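Capsular polysaccharide export system protein KpsC (Thermosulfurimonas dismutans, PDB 6MGB) probably transfers Kdo in beta linkage from CMP-Kdo to build the conserved glycolipid anchor of Gram-negative bacterial capsules. Local coordinates at residues E196-V207 against L219-F230. Sequence-based numbering, arbitrary orientation.
Sequences EIYVKVHPEVIV and LHRSVKVIREEF. With C5P (cytidine-5'-monophosphate), chain D.
Parallel pairing of 196-200 with 224-226 runs through four backbone hydrogen bonds, Lys224 N to Ile197 O, Val199 N to Lys224 O, Ile226 N to Val199 O and Val201 N to Ile226 O, and sets 224-226 at the edge of a six-stranded sheet. On the face bearing Tyr198, the Lys224 chain passes beside the phenol ring, its CD 3.3 Å from Tyr198 CE2, before NZ reaches a long salt bridge with Glu196 OE2 (3.7 Å). Ile226 CD1 meets Tyr198 CD2 at 3.8 Å, while its CG2 packs against Lys200 CD. On the opposite face, Val199 CG2 touches Val223 CG1 and Val201 CG2 lies 3.6 Å from Val225 CG1. Bends at chi2 (50°) and chi4 (52°) carry the Lys200 ammonium forward, past the strand's C-terminal end, where Lys200 NZ donates to Val201 O (2.9 Å) and to cytosine C5P N3 (3.2 Å). Two waters link this ammonium to Phe230 O. A methionine in place of Lys200 would probably leave cytosine N3 and Val201 O without their shared donor. His202, N-cap of helix 203-206, bonds phosphate O2P through NE2 (3.0 Å), so strand end and following turn contact both base and phosphate, consistent with a GT-B nucleotide site.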
# COMPACT_ATOMS: atom_id res chain seq x y z
N GLU A 196 5.26 -26.14 -8.19
CA GLU A 196 6.33 -25.26 -8.63
C GLU A 196 6.31 -23.99 -7.79
O GLU A 196 5.25 -23.49 -7.42
CB GLU A 196 6.18 -24.91 -10.11
CG GLU A 196 6.24 -26.12 -11.03
CD GLU A 196 6.30 -25.73 -12.50
OE1 GLU A 196 5.55 -24.81 -12.90
OE2 GLU A 196 7.09 -26.34 -13.24
N ILE A 197 7.50 -23.47 -7.48
CA ILE A 197 7.65 -22.30 -6.62
C ILE A 197 8.13 -21.14 -7.48
O ILE A 197 9.19 -21.22 -8.11
CB ILE A 197 8.61 -22.57 -5.46
CG1 ILE A 197 8.16 -23.80 -4.66
CG2 ILE A 197 8.72 -21.34 -4.56
CD1 ILE A 197 6.74 -23.73 -4.14
N TYR A 198 7.36 -20.06 -7.50
CA TYR A 198 7.73 -18.83 -8.19
C TYR A 198 7.92 -17.70 -7.19
O TYR A 198 7.14 -17.57 -6.24
CB TYR A 198 6.67 -18.44 -9.22
CG TYR A 198 6.58 -19.36 -10.41
CD1 TYR A 198 5.83 -20.53 -10.36
CD2 TYR A 198 7.25 -19.07 -11.60
CE1 TYR A 198 5.75 -21.38 -11.44
CE2 TYR A 198 7.18 -19.92 -12.69
CZ TYR A 198 6.42 -21.07 -12.61
OH TYR A 198 6.34 -21.92 -13.69
N VAL A 199 8.94 -16.89 -7.42
CA VAL A 199 9.23 -15.70 -6.63
C VAL A 199 9.17 -14.50 -7.56
O VAL A 199 9.87 -14.46 -8.58
CB VAL A 199 10.60 -15.79 -5.94
CG1 VAL A 199 10.94 -14.48 -5.23
CG2 VAL A 199 10.63 -16.95 -4.96
N LYS A 200 8.36 -13.51 -7.20
CA LYS A 200 8.23 -12.28 -7.99
C LYS A 200 9.06 -11.19 -7.33
O LYS A 200 8.78 -10.77 -6.21
CB LYS A 200 6.77 -11.86 -8.11
CG LYS A 200 6.56 -10.53 -8.85
CD LYS A 200 7.32 -10.51 -10.17
CE LYS A 200 6.95 -9.30 -11.02
NZ LYS A 200 7.07 -8.02 -10.28
N VAL A 201 10.10 -10.75 -8.04
CA VAL A 201 10.95 -9.67 -7.54
C VAL A 201 10.22 -8.34 -7.67
O VAL A 201 9.44 -8.11 -8.60
CB VAL A 201 12.28 -9.65 -8.31
CG1 VAL A 201 13.13 -8.45 -7.90
CG2 VAL A 201 13.05 -10.95 -8.08
N HIS A 202 10.48 -7.45 -6.72
CA HIS A 202 9.80 -6.16 -6.67
C HIS A 202 10.27 -5.27 -7.83
O HIS A 202 11.46 -5.28 -8.16
CB HIS A 202 10.07 -5.48 -5.33
CG HIS A 202 9.19 -4.30 -5.05
ND1 HIS A 202 9.39 -3.07 -5.65
CD2 HIS A 202 8.14 -4.15 -4.21
CE1 HIS A 202 8.48 -2.22 -5.20
NE2 HIS A 202 7.71 -2.85 -4.33
N PRO A 203 9.38 -4.50 -8.45
CA PRO A 203 9.81 -3.69 -9.60
C PRO A 203 10.94 -2.73 -9.29
O PRO A 203 11.81 -2.51 -10.15
CB PRO A 203 8.52 -2.94 -10.01
CG PRO A 203 7.59 -3.08 -8.84
CD PRO A 203 7.93 -4.39 -8.22
N GLU A 204 10.96 -2.12 -8.10
CA GLU A 204 12.06 -1.23 -7.75
C GLU A 204 13.38 -1.97 -7.68
O GLU A 204 14.45 -1.36 -7.87
CB GLU A 204 11.77 -0.53 -6.42
CG GLU A 204 10.67 0.52 -6.50
CD GLU A 204 10.34 1.11 -5.14
OE1 GLU A 204 11.21 1.10 -4.25
OE2 GLU A 204 9.19 1.58 -4.96
N VAL A 205 13.35 -3.27 -7.41
CA VAL A 205 14.57 -4.07 -7.42
C VAL A 205 14.93 -4.46 -8.85
O VAL A 205 16.12 -4.53 -9.20
CB VAL A 205 14.41 -5.31 -6.52
CG1 VAL A 205 15.59 -6.25 -6.67
CG2 VAL A 205 14.26 -4.88 -5.07
N ILE A 206 13.93 -4.72 -9.69
CA ILE A 206 14.19 -5.03 -11.09
C ILE A 206 14.92 -3.88 -11.76
O ILE A 206 15.90 -4.08 -12.49
CB ILE A 206 12.86 -5.36 -11.81
CG1 ILE A 206 12.27 -6.65 -11.25
CG2 ILE A 206 13.08 -5.48 -13.32
CD1 ILE A 206 10.89 -7.00 -11.79
N VAL A 207 14.47 -2.65 -11.52
CA VAL A 207 15.10 -1.48 -12.13
C VAL A 207 16.39 -1.07 -11.44
O VAL A 207 16.98 -0.05 -11.80
CB VAL A 207 14.14 -0.27 -12.16
CG1 VAL A 207 12.94 -0.57 -13.05
CG2 VAL A 207 13.68 0.10 -10.75
N LEU A 219 18.46 -19.66 -3.57
CA LEU A 219 17.39 -20.62 -3.42
C LEU A 219 17.67 -21.86 -4.28
O LEU A 219 18.54 -21.86 -5.15
CB LEU A 219 16.05 -20.00 -3.81
CG LEU A 219 15.73 -18.66 -3.13
CD1 LEU A 219 14.45 -18.06 -3.70
CD2 LEU A 219 15.62 -18.83 -1.62
N HIS A 220 16.91 -22.92 -4.00
CA HIS A 220 17.03 -24.14 -4.79
C HIS A 220 16.86 -23.82 -6.27
O HIS A 220 16.04 -22.97 -6.65
CB HIS A 220 15.98 -25.16 -4.34
CG HIS A 220 16.23 -26.55 -4.83
ND1 HIS A 220 15.93 -26.95 -6.11
CD2 HIS A 220 16.75 -27.64 -4.21
CE1 HIS A 220 16.25 -28.22 -6.26
NE2 HIS A 220 16.76 -28.66 -5.12
N ARG A 221 17.64 -24.50 -7.11
CA ARG A 221 17.64 -24.19 -8.54
C ARG A 221 16.27 -24.39 -9.18
O ARG A 221 15.98 -23.77 -10.21
CB ARG A 221 18.67 -25.06 -9.26
CG ARG A 221 20.12 -24.64 -9.04
CD ARG A 221 20.36 -23.20 -9.48
NE ARG A 221 21.78 -22.88 -9.59
CZ ARG A 221 22.25 -21.66 -9.83
NH1 ARG A 221 21.42 -20.64 -9.99
NH2 ARG A 221 23.56 -21.46 -9.92
N SER A 222 15.41 -25.23 -8.59
CA SER A 222 14.08 -25.45 -9.15
C SER A 222 13.16 -24.27 -8.91
O SER A 222 12.13 -24.16 -9.58
CB SER A 222 13.46 -26.71 -8.55
OG SER A 222 13.06 -26.50 -7.21
N VAL A 223 13.50 -23.38 -7.98
CA VAL A 223 12.69 -22.20 -7.73
C VAL A 223 12.89 -21.21 -8.86
O VAL A 223 14.02 -20.90 -9.25
CB VAL A 223 13.04 -21.58 -6.37
CG1 VAL A 223 12.23 -20.31 -6.13
CG2 VAL A 223 12.79 -22.58 -5.24
N LYS A 224 11.78 -20.70 -9.40
CA LYS A 224 11.80 -19.80 -10.54
C LYS A 224 11.62 -18.37 -10.03
O LYS A 224 10.55 -18.01 -9.54
CB LYS A 224 10.71 -20.18 -11.54
CG LYS A 224 10.88 -21.62 -12.04
CD LYS A 224 9.67 -22.11 -12.82
CE LYS A 224 9.85 -23.55 -13.26
NZ LYS A 224 10.08 -24.47 -12.10
N VAL A 225 12.67 -17.57 -10.14
CA VAL A 225 12.68 -16.19 -9.67
C VAL A 225 12.35 -15.30 -10.85
O VAL A 225 13.09 -15.27 -11.85
CB VAL A 225 14.03 -15.82 -9.04
CG1 VAL A 225 14.03 -14.37 -8.59
CG2 VAL A 225 14.32 -16.74 -7.86
N ILE A 226 11.25 -14.56 -10.75
CA ILE A 226 10.72 -13.78 -11.86
C ILE A 226 11.29 -12.37 -11.76
O ILE A 226 11.01 -11.64 -10.80
CB ILE A 226 9.19 -13.76 -11.85
CG1 ILE A 226 8.64 -15.20 -11.91
CG2 ILE A 226 8.66 -12.94 -13.03
CD1 ILE A 226 7.14 -15.30 -11.73
N ARG A 227 12.08 -11.98 -12.75
CA ARG A 227 12.63 -10.63 -12.85
C ARG A 227 12.11 -9.89 -14.07
O ARG A 227 12.57 -8.78 -14.36
CB ARG A 227 14.16 -10.68 -12.86
CG ARG A 227 14.73 -11.64 -11.83
CD ARG A 227 16.24 -11.55 -11.77
NE ARG A 227 16.69 -10.68 -10.68
CZ ARG A 227 17.07 -11.10 -9.48
NH1 ARG A 227 17.46 -10.22 -8.56
NH2 ARG A 227 17.09 -12.40 -9.19
N GLU A 228 11.16 -10.48 -14.80
CA GLU A 228 10.46 -9.76 -15.84
C GLU A 228 9.39 -8.87 -15.22
O GLU A 228 8.77 -9.22 -14.21
CB GLU A 228 9.82 -10.72 -16.85
CG GLU A 228 10.82 -11.56 -17.62
CD GLU A 228 10.18 -12.37 -18.73
OE1 GLU A 228 10.34 -13.61 -18.72
OE2 GLU A 228 9.52 -11.77 -19.60
N GLU A 229 9.18 -7.71 -15.83
CA GLU A 229 8.29 -6.70 -15.26
C GLU A 229 6.86 -6.95 -15.74
O GLU A 229 6.28 -6.21 -16.54
CB GLU A 229 8.77 -5.31 -15.64
CG GLU A 229 8.14 -4.22 -14.82
CD GLU A 229 9.15 -3.17 -14.44
OE1 GLU A 229 9.04 -2.61 -13.33
OE2 GLU A 229 10.06 -2.88 -15.25
N PHE A 230 6.28 -8.02 -15.20
CA PHE A 230 4.91 -8.38 -15.53
C PHE A 230 3.92 -7.49 -14.79
O PHE A 230 4.18 -7.03 -13.67
CB PHE A 230 4.64 -9.84 -15.15
CG PHE A 230 5.37 -10.84 -16.01
CD1 PHE A 230 5.37 -10.71 -17.39
CD2 PHE A 230 6.04 -11.90 -15.43
CE1 PHE A 230 6.04 -11.63 -18.17
CE2 PHE A 230 6.71 -12.82 -16.21
CZ PHE A 230 6.71 -12.68 -17.58
O3P C5P D . 3.92 -2.85 -0.84
P C5P D . 4.97 -3.00 -1.92
O1P C5P D . 5.72 -4.31 -1.69
O2P C5P D . 5.98 -1.89 -2.11
O5' C5P D . 4.16 -3.17 -3.28
C5' C5P D . 3.70 -2.04 -4.02
C4' C5P D . 3.09 -2.48 -5.32
O4' C5P D . 4.14 -2.91 -6.22
C3' C5P D . 2.15 -3.67 -5.23
O3' C5P D . 0.83 -3.31 -4.87
C2' C5P D . 2.24 -4.28 -6.63
O2' C5P D . 1.41 -3.59 -7.55
C1' C5P D . 3.70 -4.01 -6.99
N1 C5P D . 4.58 -5.17 -6.68
C2 C5P D . 5.02 -6.10 -7.77
N3 C5P D . 5.90 -7.27 -7.44
C4 C5P D . 6.34 -7.51 -6.07
C5 C5P D . 5.91 -6.58 -4.99
C6 C5P D . 5.02 -5.41 -5.32
O2 C5P D . 4.67 -5.91 -8.88
N4 C5P D . 7.20 -8.64 -5.76
O HOH W 1 9.79 -25.02 -8.14
O HOH W 2 6.26 -6.01 -12.30
O HOH W 3 4.17 -7.98 -10.76